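Local coordinates for protein metagenomic carboxyl esterase MGS0156 (Uncultured organism, PDB 5D8M) that probably hydrolyses carboxylic esters, with a parallel-sheet core consistent with the alpha/beta hydrolase fold, at residues G29-R34 and G288-G293; G35-I40 and A332-E337; E39-I44 and P325-A330. One frame throughout, in Å; residues are numbered along the deposited sequence.

Interaction 1: G29-R34 and G288-G293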
loop_
_atom_site.group_PDB
_atom_site.type_symbol
_atom_site.label_atom_id
_atom_site.label_comp_id
_atom_site.label_asym_id
_atom_site.label_seq_id
_atom_site.Cartn_x
_atom_site.Cartn_y
_atom_site.Cartn_z
ATOM N N GLY A 29 -14.020 13.377 4.544
ATOM C CA GLY A 29 -14.522 13.148 3.201
ATOM C C GLY A 29 -14.315 11.750 2.645
ATOM O O GLY A 29 -14.259 11.558 1.437
ATOM N N ILE A 30 -14.214 10.760 3.516
ATOM C CA ILE A 30 -13.946 9.405 3.049
ATOM C C ILE A 30 -15.231 8.668 2.754
ATOM O O ILE A 30 -16.115 8.633 3.604
ATOM C CB ILE A 30 -13.138 8.594 4.077
ATOM C CG1 ILE A 30 -11.848 9.325 4.431
ATOM C CG2 ILE A 30 -12.810 7.211 3.547
ATOM C CD1 ILE A 30 -11.008 9.568 3.263
ATOM N N GLN A 31 -15.320 8.068 1.567
ATOM C CA GLN A 31 -16.447 7.215 1.222
ATOM C C GLN A 31 -16.225 5.819 1.782
ATOM O O GLN A 31 -15.138 5.251 1.632
ATOM C CB GLN A 31 -16.644 7.135 -0.294
ATOM C CG GLN A 31 -16.793 8.468 -0.989
ATOM C CD GLN A 31 -16.952 8.309 -2.503
ATOM O OE1 GLN A 31 -17.342 7.240 -3.005
ATOM N NE2 GLN A 31 -16.646 9.375 -3.238
ATOM N N ASP A 32 -17.251 5.264 2.421
ATOM C CA ASP A 32 -17.131 3.950 3.048
ATOM C C ASP A 32 -17.478 2.825 2.068
ATOM O O ASP A 32 -18.636 2.542 1.846
ATOM C CB ASP A 32 -18.036 3.868 4.285
ATOM C CG ASP A 32 -17.667 2.707 5.208
ATOM O OD1 ASP A 32 -16.979 1.766 4.743
ATOM O OD2 ASP A 32 -18.056 2.740 6.400
ATOM N N GLY A 33 -16.480 2.169 1.489
ATOM C CA GLY A 33 -16.777 1.091 0.556
ATOM C C GLY A 33 -16.486 -0.292 1.102
ATOM O O GLY A 33 -16.357 -1.260 0.324
ATOM N N ARG A 34 -16.363 -0.382 2.429
ATOM C CA ARG A 34 -15.956 -1.614 3.103
ATOM C C ARG A 34 -16.884 -2.788 2.842
ATOM O O ARG A 34 -16.434 -3.930 2.748
ATOM C CB ARG A 34 -15.866 -1.399 4.617
ATOM C CG ARG A 34 -14.683 -0.570 5.052
ATOM C CD ARG A 34 -14.695 -0.353 6.543
ATOM N NE ARG A 34 -15.806 0.504 6.962
ATOM C CZ ARG A 34 -16.334 0.467 8.180
ATOM N NH1 ARG A 34 -15.861 -0.400 9.072
ATOM N NH2 ARG A 34 -17.331 1.296 8.509
ATOM N N GLY A 288 -10.328 12.047 1.342
ATOM C CA GLY A 288 -11.167 12.328 0.183
ATOM C C GLY A 288 -11.373 11.112 -0.717
ATOM O O GLY A 288 -12.060 11.199 -1.730
ATOM N N GLY A 289 -10.763 9.983 -0.357
ATOM C CA GLY A 289 -10.911 8.765 -1.127
ATOM C C GLY A 289 -11.999 7.812 -0.654
ATOM O O GLY A 289 -12.940 8.203 0.044
ATOM N N THR A 290 -11.878 6.561 -1.073
ATOM C CA THR A 290 -12.757 5.484 -0.647
ATOM C C THR A 290 -11.996 4.544 0.271
ATOM O O THR A 290 -10.905 4.141 -0.057
ATOM C CB THR A 290 -13.307 4.695 -1.855
ATOM O OG1 THR A 290 -14.241 5.516 -2.538
ATOM C CG2 THR A 290 -14.008 3.386 -1.423
ATOM N N LEU A 291 -12.569 4.220 1.429
ATOM C CA LEU A 291 -11.996 3.198 2.306
ATOM C C LEU A 291 -12.545 1.824 1.915
ATOM O O LEU A 291 -13.760 1.596 1.976
ATOM C CB LEU A 291 -12.315 3.491 3.776
ATOM C CG LEU A 291 -11.892 2.430 4.799
ATOM C CD1 LEU A 291 -10.372 2.210 4.789
ATOM C CD2 LEU A 291 -12.387 2.872 6.181
ATOM N N LEU A 292 -11.651 0.935 1.504
ATOM C CA LEU A 292 -12.033 -0.389 1.083
ATOM C C LEU A 292 -12.022 -1.358 2.264
ATOM O O LEU A 292 -12.731 -2.354 2.240
ATOM C CB LEU A 292 -11.097 -0.910 -0.021
ATOM C CG LEU A 292 -11.037 -0.103 -1.305
ATOM C CD1 LEU A 292 -10.054 -0.769 -2.258
ATOM C CD2 LEU A 292 -12.427 0.013 -1.912
ATOM N N GLY A 293 -11.211 -1.088 3.285
ATOM C CA GLY A 293 -11.197 -1.957 4.443
ATOM C C GLY A 293 -9.845 -2.226 5.050
ATOM O O GLY A 293 -8.853 -1.501 4.825
HETATM O O HOH W 1 -13.791 -4.424 3.983
#
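Q31 and T290 pair as parallel neighbours, their CA atoms 4.5 Å apart, and D32 pairs with L291 one step on. Three backbone hydrogen bonds establish the register. Q31 N donates to G289 O, and L291 N to Q31 O at 2.8 Å. G33 N donates to L291 O with a more bent N-H...O angle of 141°, where the strand gives way to the helix that starts after G33.

The tight part is the side carrying I30, D32 and L291, together with the turn into the helix. I30 CG2 lies 3.8 Å from L291 CB, because CG2 is anti to the backbone N (CG1 has chi1 -55°). Farther along, R34 CD comes within 4.0 Å of L291 CD2, the two chains crossing at a slant. The turn leaves little room: a CB on G33 would stand only 3.0 Å from T290 CG2, consistent with a glycine there. D32 fixes the same turn. Its OD1 accepts R34 N, an Asx turn, and also R34 NE at 2.8 Å, while OD2 takes R34 NH2 at 2.7 Å through its syn lone pair; the arginine thus meets the carboxylate side-on with NE and NH2, and A68 O holds NH2 as well. Beside the helix start a water donates to both R34 O and L292 O.

The looser parts are the Q31 side chain and the G29/G288 end. Q31, exposed, extends past T290, and its OE1 stays 3.6 Å from T290 OG1 without a hydrogen bond. G29 and G288, also exposed, meet through a CA-H...O contact from G288 CA to G29 O.

T290 and L292 bond onward to strand 244-248, while strand 31-32 is an outermost strand of the parallel sheet, an edge addition to a core whose strand order is consistent with an alpha/beta hydrolase.

Interaction 2: G35-I40 and A332-E337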
loop_
_atom_site.group_PDB
_atom_site.type_symbol
_atom_site.label_atom_id
_atom_site.label_comp_id
_atom_site.label_asym_id
_atom_site.label_seq_id
_atom_site.Cartn_x
_atom_site.Cartn_y
_atom_site.Cartn_z
ATOM N N GLY A 35 -18.183 -2.500 2.786
ATOM C CA GLY A 35 -19.194 -3.523 2.607
ATOM C C GLY A 35 -19.145 -4.145 1.218
ATOM O O GLY A 35 -19.184 -5.360 1.083
ATOM N N ARG A 36 -19.068 -3.316 0.185
ATOM C CA ARG A 36 -19.046 -3.840 -1.169
ATOM C C ARG A 36 -17.708 -4.543 -1.439
ATOM O O ARG A 36 -17.664 -5.594 -2.090
ATOM C CB ARG A 36 -19.302 -2.725 -2.189
ATOM C CG ARG A 36 -19.309 -3.188 -3.661
ATOM C CD ARG A 36 -20.301 -4.308 -3.924
ATOM N NE ARG A 36 -20.313 -4.684 -5.336
ATOM C CZ ARG A 36 -21.023 -5.688 -5.846
ATOM N NH1 ARG A 36 -21.791 -6.435 -5.059
ATOM N NH2 ARG A 36 -20.978 -5.939 -7.149
ATOM N N PHE A 37 -16.622 -4.000 -0.901
ATOM C CA PHE A 37 -15.336 -4.656 -1.113
ATOM C C PHE A 37 -15.308 -6.054 -0.463
ATOM O O PHE A 37 -14.835 -7.014 -1.091
ATOM C CB PHE A 37 -14.187 -3.785 -0.599
ATOM C CG PHE A 37 -12.821 -4.334 -0.932
ATOM C CD1 PHE A 37 -12.279 -4.172 -2.204
ATOM C CD2 PHE A 37 -12.110 -5.054 0.006
ATOM C CE1 PHE A 37 -11.016 -4.699 -2.521
ATOM C CE2 PHE A 37 -10.847 -5.584 -0.294
ATOM C CZ PHE A 37 -10.303 -5.398 -1.560
ATOM N N ARG A 38 -15.818 -6.178 0.769
ATOM C CA ARG A 38 -15.900 -7.498 1.425
ATOM C C ARG A 38 -16.718 -8.484 0.586
ATOM O O ARG A 38 -16.344 -9.647 0.402
ATOM C CB ARG A 38 -16.518 -7.394 2.832
ATOM C CG ARG A 38 -16.727 -8.764 3.510
ATOM C CD ARG A 38 -17.366 -8.653 4.916
ATOM N NE ARG A 38 -16.627 -7.726 5.787
ATOM C CZ ARG A 38 -15.529 -8.028 6.473
ATOM N NH1 ARG A 38 -15.022 -9.248 6.415
ATOM N NH2 ARG A 38 -14.940 -7.100 7.225
ATOM N N GLU A 39 -17.831 -7.989 0.067
ATOM C CA GLU A 39 -18.718 -8.766 -0.767
ATOM C C GLU A 39 -18.004 -9.306 -2.014
ATOM O O GLU A 39 -18.115 -10.481 -2.345
ATOM C CB GLU A 39 -19.904 -7.887 -1.157
ATOM C CG GLU A 39 -21.067 -8.580 -1.848
ATOM C CD GLU A 39 -22.243 -7.635 -1.974
ATOM O OE1 GLU A 39 -22.042 -6.413 -1.791
ATOM O OE2 GLU A 39 -23.372 -8.107 -2.211
ATOM N N ILE A 40 -17.288 -8.427 -2.705
ATOM C CA ILE A 40 -16.530 -8.799 -3.892
ATOM C C ILE A 40 -15.433 -9.806 -3.559
ATOM O O ILE A 40 -15.317 -10.850 -4.220
ATOM C CB ILE A 40 -15.918 -7.551 -4.550
ATOM C CG1 ILE A 40 -17.030 -6.745 -5.231
ATOM C CG2 ILE A 40 -14.825 -7.938 -5.552
ATOM C CD1 ILE A 40 -16.562 -5.392 -5.787
ATOM N N ALA A 332 -9.064 -4.802 -8.290
ATOM C CA ALA A 332 -9.323 -4.555 -9.710
ATOM C C ALA A 332 -10.811 -4.517 -10.032
ATOM O O ALA A 332 -11.254 -3.671 -10.794
ATOM C CB ALA A 332 -8.624 -5.629 -10.596
ATOM N N ARG A 333 -11.571 -5.467 -9.494
ATOM C CA ARG A 333 -12.996 -5.548 -9.782
ATOM C C ARG A 333 -13.781 -4.417 -9.118
ATOM O O ARG A 333 -14.736 -3.908 -9.711
ATOM C CB ARG A 333 -13.566 -6.911 -9.354
ATOM C CG ARG A 333 -13.033 -8.076 -10.210
ATOM C CD ARG A 333 -13.944 -9.269 -10.096
ATOM N NE ARG A 333 -13.370 -10.496 -10.640
ATOM C CZ ARG A 333 -13.500 -10.895 -11.900
ATOM N NH1 ARG A 333 -14.178 -10.157 -12.788
ATOM N NH2 ARG A 333 -12.954 -12.043 -12.266
ATOM N N TYR A 334 -13.384 -4.025 -7.904
ATOM C CA TYR A 334 -14.050 -2.909 -7.205
ATOM C C TYR A 334 -13.838 -1.621 -7.995
ATOM O O TYR A 334 -14.784 -0.865 -8.246
ATOM C CB TYR A 334 -13.525 -2.727 -5.756
ATOM C CG TYR A 334 -14.299 -1.671 -4.985
ATOM C CD1 TYR A 334 -14.089 -0.305 -5.220
ATOM C CD2 TYR A 334 -15.246 -2.032 -4.031
ATOM C CE1 TYR A 334 -14.812 0.662 -4.538
ATOM C CE2 TYR A 334 -15.967 -1.056 -3.340
ATOM C CZ TYR A 334 -15.743 0.283 -3.603
ATOM O OH TYR A 334 -16.464 1.247 -2.946
ATOM N N VAL A 335 -12.593 -1.360 -8.386
ATOM C CA VAL A 335 -12.292 -0.103 -9.077
ATOM C C VAL A 335 -12.951 -0.059 -10.456
ATOM O O VAL A 335 -13.567 0.956 -10.828
ATOM C CB VAL A 335 -10.759 0.126 -9.200
ATOM C CG1 VAL A 335 -10.466 1.398 -9.994
ATOM C CG2 VAL A 335 -10.144 0.233 -7.813
ATOM N N GLU A 336 -12.881 -1.160 -11.204
ATOM C CA GLU A 336 -13.585 -1.209 -12.491
ATOM C C GLU A 336 -15.082 -0.943 -12.320
ATOM O O GLU A 336 -15.691 -0.199 -13.097
ATOM C CB GLU A 336 -13.394 -2.553 -13.191
ATOM C CG GLU A 336 -14.209 -2.631 -14.504
ATOM C CD GLU A 336 -14.055 -3.953 -15.231
ATOM O OE1 GLU A 336 -13.057 -4.681 -14.979
ATOM O OE2 GLU A 336 -14.928 -4.257 -16.070
ATOM N N GLU A 337 -15.674 -1.544 -11.298
ATOM C CA GLU A 337 -17.081 -1.312 -11.008
ATOM C C GLU A 337 -17.318 0.147 -10.614
ATOM O O GLU A 337 -18.282 0.769 -11.065
ATOM C CB GLU A 337 -17.565 -2.245 -9.898
ATOM C CG GLU A 337 -19.044 -2.066 -9.510
ATOM C CD GLU A 337 -19.504 -3.077 -8.460
ATOM O OE1 GLU A 337 -19.242 -2.849 -7.257
ATOM O OE2 GLU A 337 -20.122 -4.102 -8.837
#
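R36 grips E337 side-on across the two helices, NE to OE1 at 2.9 Å and NH2 to OE2 at 2.6 Å. Both carboxylate oxygens use their syn lone pairs, and the guanidinium and carboxylate planes are 17° apart, hence nearly coplanar. This bidentate salt bridge is part of a network joining helices 34-48 and 324-338, which pack beside the parallel sheet of a probable alpha/beta hydrolase. On the far edge of the guanidinium, NH1 adds a weak bond to E39 OE1 at 3.3 Å, within its own helix. R76 O and P77 O also accept from NH1 and NH2, so several acceptors fix the rotation of the group.

The torsions explain the reach. R36 CG is anti to the backbone N (chi1 -180°), and a bend at chi2 turns the chain towards E337, which extends to meet it. I40 CG1 lies 3.8 Å above one face of the R36 guanidinium, offset towards its rim. A methionine in place of R36 would probably leave the E337 carboxylate without its charged mate between the helices and deprive E39 of one of its partners.

Farther in, packing takes over around Y334. Its ring reaches across to helix 34-48, so that CE2 touches R36 CB, while F37 N lies at the ring's edge. F37 turns its own ring edge towards Y334 CB, CD1 being 4.0 Å away. The segment axes come no closer than 10.0 Å, at 129° between their N-to-C directions, room that these large side chains occupy. On the sheet side, F37 and Y334 both rest on L292, whereas R333 turns its charged end away to E329, its CB alone nearing I40 CG2. The other branch of that isoleucine ends with CD1 3.8 Å from Y334 CA.

Interaction 3: E39-I44 and P325-A330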
loop_
_atom_site.group_PDB
_atom_site.type_symbol
_atom_site.label_atom_id
_atom_site.label_comp_id
_atom_site.label_asym_id
_atom_site.label_seq_id
_atom_site.Cartn_x
_atom_site.Cartn_y
_atom_site.Cartn_z
ATOM N N GLU A 39 -17.831 -7.989 0.067
ATOM C CA GLU A 39 -18.718 -8.766 -0.767
ATOM C C GLU A 39 -18.004 -9.306 -2.014
ATOM O O GLU A 39 -18.115 -10.481 -2.345
ATOM C CB GLU A 39 -19.904 -7.887 -1.157
ATOM C CG GLU A 39 -21.067 -8.580 -1.848
ATOM C CD GLU A 39 -22.243 -7.635 -1.974
ATOM O OE1 GLU A 39 -22.042 -6.413 -1.791
ATOM O OE2 GLU A 39 -23.372 -8.107 -2.211
ATOM N N ILE A 40 -17.288 -8.427 -2.705
ATOM C CA ILE A 40 -16.530 -8.799 -3.892
ATOM C C ILE A 40 -15.433 -9.806 -3.559
ATOM O O ILE A 40 -15.317 -10.850 -4.220
ATOM C CB ILE A 40 -15.918 -7.551 -4.550
ATOM C CG1 ILE A 40 -17.030 -6.745 -5.231
ATOM C CG2 ILE A 40 -14.825 -7.938 -5.552
ATOM C CD1 ILE A 40 -16.562 -5.392 -5.787
HETATM N N MSE A 41 -14.640 -9.520 -2.528
HETATM C CA MSE A 41 -13.503 -10.393 -2.223
HETATM C C MSE A 41 -14.001 -11.763 -1.762
HETATM O O MSE A 41 -13.471 -12.807 -2.156
HETATM C CB MSE A 41 -12.587 -9.761 -1.175
HETATM C CG MSE A 41 -11.263 -10.487 -1.005
HETATM SE SE MSE A 41 -10.001 -9.497 0.108
HETATM C CE MSE A 41 -8.633 -10.921 0.251
ATOM N N THR A 42 -15.061 -11.757 -0.973
ATOM C CA THR A 42 -15.653 -12.987 -0.474
ATOM C C THR A 42 -16.197 -13.899 -1.601
ATOM O O THR A 42 -15.976 -15.117 -1.582
ATOM C CB THR A 42 -16.772 -12.651 0.543
ATOM O OG1 THR A 42 -16.186 -11.980 1.671
ATOM C CG2 THR A 42 -17.484 -13.908 1.010
ATOM N N ALA A 43 -16.888 -13.304 -2.575
ATOM C CA ALA A 43 -17.407 -14.024 -3.742
ATOM C C ALA A 43 -16.285 -14.570 -4.618
ATOM O O ALA A 43 -16.381 -15.691 -5.127
ATOM C CB ALA A 43 -18.324 -13.112 -4.571
ATOM N N ILE A 44 -15.217 -13.778 -4.777
ATOM C CA ILE A 44 -14.050 -14.207 -5.552
ATOM C C ILE A 44 -13.477 -15.497 -4.976
ATOM O O ILE A 44 -13.200 -16.454 -5.703
ATOM C CB ILE A 44 -12.959 -13.092 -5.595
ATOM C CG1 ILE A 44 -13.376 -12.010 -6.602
ATOM C CG2 ILE A 44 -11.586 -13.662 -5.977
ATOM C CD1 ILE A 44 -12.441 -10.830 -6.658
ATOM N N PRO A 325 -3.616 -12.853 -4.082
ATOM C CA PRO A 325 -4.300 -12.875 -5.382
ATOM C C PRO A 325 -5.753 -12.457 -5.287
ATOM O O PRO A 325 -6.213 -11.671 -6.122
ATOM C CB PRO A 325 -4.203 -14.342 -5.817
ATOM C CG PRO A 325 -2.960 -14.860 -5.095
ATOM C CD PRO A 325 -3.031 -14.174 -3.759
ATOM N N ALA A 326 -6.462 -12.966 -4.281
ATOM C CA ALA A 326 -7.863 -12.603 -4.117
ATOM C C ALA A 326 -7.987 -11.113 -3.825
ATOM O O ALA A 326 -8.893 -10.442 -4.349
ATOM C CB ALA A 326 -8.494 -13.408 -3.023
ATOM N N LEU A 327 -7.075 -10.597 -2.997
ATOM C CA LEU A 327 -7.071 -9.177 -2.649
ATOM C C LEU A 327 -6.883 -8.307 -3.886
ATOM O O LEU A 327 -7.622 -7.344 -4.065
ATOM C CB LEU A 327 -5.969 -8.853 -1.628
ATOM C CG LEU A 327 -5.940 -7.404 -1.094
ATOM C CD1 LEU A 327 -7.101 -7.131 -0.097
ATOM C CD2 LEU A 327 -4.580 -7.099 -0.420
ATOM N N LEU A 328 -5.894 -8.637 -4.724
ATOM C CA LEU A 328 -5.603 -7.834 -5.905
ATOM C C LEU A 328 -6.748 -7.926 -6.928
ATOM O O LEU A 328 -7.114 -6.925 -7.539
ATOM C CB LEU A 328 -4.292 -8.270 -6.553
ATOM C CG LEU A 328 -3.747 -7.381 -7.674
ATOM C CD1 LEU A 328 -3.433 -5.978 -7.128
ATOM C CD2 LEU A 328 -2.491 -8.009 -8.314
ATOM N N GLU A 329 -7.296 -9.128 -7.121
ATOM C CA GLU A 329 -8.449 -9.272 -7.981
ATOM C C GLU A 329 -9.665 -8.485 -7.466
ATOM O O GLU A 329 -10.364 -7.835 -8.252
ATOM C CB GLU A 329 -8.803 -10.756 -8.159
ATOM C CG GLU A 329 -9.840 -10.961 -9.254
ATOM C CD GLU A 329 -10.404 -12.379 -9.312
ATOM O OE1 GLU A 329 -9.682 -13.359 -8.959
ATOM O OE2 GLU A 329 -11.589 -12.514 -9.703
ATOM N N ALA A 330 -9.918 -8.523 -6.160
ATOM C CA ALA A 330 -11.011 -7.743 -5.589
ATOM C C ALA A 330 -10.788 -6.244 -5.810
ATOM O O ALA A 330 -11.726 -5.508 -6.152
ATOM C CB ALA A 330 -11.178 -8.053 -4.069
#
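M41, a selenomethionine, meets A330 where the two segments come closest, their CA atoms 5.0 Å apart. The segment axes approach to 8.9 Å with 130° between their N-to-C directions, and no hydrogen bond links the segments: the contact rests on side-chain packing.

Apolar contacts come first. A330 CB faces M41 CB at 3.6 Å, and the small methyl is what admits so near an approach. I40 CG2 lies against A330 as well, on CA and CB. With CG anti to the backbone N (chi1 -169°) and the rest extended, the M41 chain runs straight across to the second helix. Its SE sits 3.7 Å from L327 CD1, and its CE comes near the CB atoms of both A326 and L327 and touches L327 N.

Contacts of aliphatic carbons with polar atoms form a second group, gathered at I44. Its CD1 presses on the backbone of A330, 3.5 Å from the N atom, which is already bonded within its helix to A326 O. The same isoleucine crosses the end of E329 at a slant, CG2 being 3.6 Å from OE1 and CG1 equally near OE2. The carboxylate has its polar partners elsewhere: H48 NE2 bonds OE1, and R333 NE forms a salt bridge with OE2, though the like charge of D113 is close to OE1.

Neighbouring elements adjoin the contact. Y322 touches M41, V302 touches L327, and F37 of helix 34-48 lies against L327 and A330. Beyond helix 324-338, V114 of helix 111-116 meets L328 and E329, so 324-338 touches both helix 34-48 and helix 111-116.

How the interactions relate
Interactions 2 and 3 are successive stations of one helix pair, 34-48 with 324-338, with centres about 7 Å apart and E39 and I40 in common. Interaction 1 lies about 12 Å from interaction 2, centre to centre, and about 17 Å from interaction 3, on the edge of the sheet that the helices border. The N-terminal partners run 29-34, 35-40, 39-44; the C-terminal ones come as 288-293, 325-330, 332-337, so the helices run in broadly opposing senses, crossing steeply. Interactions 1 and 2 touch, for example L292 CD2 to Y334 CE1 at 3.6 Å. Together they join the N-terminal strand and helix to the C-terminal part of the fold.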